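Local coordinates for FAD-binding oxidoreductase (Gulosibacter chungangensis, PDB 7PBG), which binds FAD covalently and oxidises 4-ethylphenol, dehydrogenating the alkyl side chain to give 4-vinylphenol, at residues A[502-505]-A[506-510]. Sequence-based numbering, arbitrary orientation.
Sequences ERIK and DALDP
Lys505 runs alongside Asp509, one helical turn further on, and closes a salt bridge with it, NZ standing 2.7 Å from Asp509 OD2. Both side chains leave the backbone with their gamma carbon anti to N (chi1 176° for Lys505, -176° for Asp509), and a bend at chi2 of the lysine carries its ammonium to the carboxylate. NZ approaches on the anti lone pair of OD2, away from OD1. The same ammonium also donates to the carbonyls of Asn224 and Leu514, while Leu514 N and Ile513 N bind the two oxygens of Asp509, so this buried ion pair ties the helix end to the following loop. Replacing the lysine by alanine would probably deprive the buried Asp509 carboxylate of its countercharge and both carbonyls of this donor. One residue earlier along each segment, Ile504 and Leu508 lie side by side, CG2 of Ile504 packing 3.7 Å from CD1 of Leu508; Ile504 also meets Leu219 of the second subunit. Asp506 turns its carboxylate to Glu524 N and Arg527, close to the C-terminus. Backbone bonds hold the turn: Leu508 N reaches Ile504 O at 2.8 Å, whereas Asp509 N to Lys505 O is weak. Asp509 is the first residue to leave helical geometry, and the whole is an i to i+4 lysine–aspartate salt bridge closing the C-terminal end of helix 492-508.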
loop_
_atom_site.group_PDB
_atom_site.type_symbol
_atom_site.label_atom_id
_atom_site.label_comp_id
_atom_site.label_asym_id
_atom_site.label_seq_id
_atom_site.Cartn_x
_atom_site.Cartn_y
_atom_site.Cartn_z
ATOM N N GLU A 502 9.187 14.389 -11.828
ATOM C CA GLU A 502 9.426 14.937 -13.189
ATOM C C GLU A 502 10.119 13.897 -14.081
ATOM O O GLU A 502 9.831 13.817 -15.276
ATOM C CB GLU A 502 10.321 16.169 -13.126
ATOM C CG GLU A 502 9.650 17.421 -12.632
ATOM C CD GLU A 502 10.623 18.552 -12.298
ATOM O OE1 GLU A 502 11.918 18.470 -12.619
ATOM O OE2 GLU A 502 10.128 19.514 -11.730
ATOM N N ARG A 503 11.121 13.191 -13.561
ATOM C CA ARG A 503 11.811 12.134 -14.354
ATOM C C ARG A 503 10.834 11.036 -14.764
ATOM O O ARG A 503 10.873 10.606 -15.918
ATOM C CB ARG A 503 12.955 11.524 -13.552
ATOM C CG ARG A 503 14.093 12.500 -13.351
ATOM C CD ARG A 503 15.433 11.818 -13.357
ATOM N NE ARG A 503 16.427 12.763 -12.874
ATOM C CZ ARG A 503 17.285 12.544 -11.882
ATOM N NH1 ARG A 503 18.129 13.501 -11.535
ATOM N NH2 ARG A 503 17.313 11.383 -11.243
ATOM N N ILE A 504 9.968 10.628 -13.856
ATOM C CA ILE A 504 8.930 9.608 -14.165
ATOM C C ILE A 504 7.958 10.186 -15.207
ATOM O O ILE A 504 7.590 9.463 -16.165
ATOM C CB ILE A 504 8.217 9.110 -12.896
ATOM C CG1 ILE A 504 9.196 8.403 -11.962
ATOM C CG2 ILE A 504 7.019 8.233 -13.249
ATOM C CD1 ILE A 504 8.701 8.310 -10.540
ATOM N N LYS A 505 7.539 11.433 -14.992
ATOM C CA LYS A 505 6.608 12.151 -15.893
ATOM C C LYS A 505 7.168 12.111 -17.317
ATOM O O LYS A 505 6.411 11.771 -18.226
ATOM C CB LYS A 505 6.480 13.613 -15.469
ATOM C CG LYS A 505 5.640 14.494 -16.351
ATOM C CD LYS A 505 4.265 13.971 -16.531
ATOM C CE LYS A 505 3.403 14.960 -17.261
ATOM N NZ LYS A 505 2.087 14.368 -17.581
ATOM N N ASP A 506 8.425 12.460 -17.497
ATOM C CA ASP A 506 9.005 12.599 -18.854
ATOM C C ASP A 506 9.234 11.197 -19.431
ATOM O O ASP A 506 9.154 11.069 -20.651
ATOM C CB ASP A 506 10.251 13.459 -18.874
ATOM C CG ASP A 506 10.052 14.905 -18.417
ATOM O OD1 ASP A 506 8.978 15.500 -18.683
ATOM O OD2 ASP A 506 11.012 15.448 -17.822
ATOM N N ALA A 507 9.411 10.190 -18.579
ATOM C CA ALA A 507 9.570 8.775 -18.974
ATOM C C ALA A 507 8.244 8.268 -19.532
ATOM O O ALA A 507 8.239 7.669 -20.608
ATOM C CB ALA A 507 10.023 7.937 -17.806
ATOM N N LEU A 508 7.156 8.555 -18.829
ATOM C CA LEU A 508 5.861 7.947 -19.136
ATOM C C LEU A 508 5.043 8.842 -20.056
ATOM O O LEU A 508 4.046 8.325 -20.618
ATOM C CB LEU A 508 5.134 7.701 -17.817
ATOM C CG LEU A 508 5.738 6.638 -16.903
ATOM C CD1 LEU A 508 4.845 6.451 -15.692
ATOM C CD2 LEU A 508 5.919 5.321 -17.622
ATOM N N ASP A 509 5.390 10.112 -20.161
ATOM C CA ASP A 509 4.602 11.081 -20.963
ATOM C C ASP A 509 5.582 12.010 -21.670
ATOM O O ASP A 509 5.696 13.186 -21.337
ATOM C CB ASP A 509 3.583 11.801 -20.072
ATOM C CG ASP A 509 2.639 12.751 -20.822
ATOM O OD1 ASP A 509 2.648 12.767 -22.093
ATOM O OD2 ASP A 509 1.972 13.529 -20.122
ATOM N N PRO A 510 6.326 11.500 -22.675
ATOM C CA PRO A 510 7.396 12.282 -23.288
ATOM C C PRO A 510 6.891 13.561 -23.951
ATOM O O PRO A 510 7.650 14.476 -24.017
ATOM C CB PRO A 510 8.036 11.365 -24.351
ATOM C CG PRO A 510 7.177 10.123 -24.407
ATOM C CD PRO A 510 6.293 10.115 -23.168
#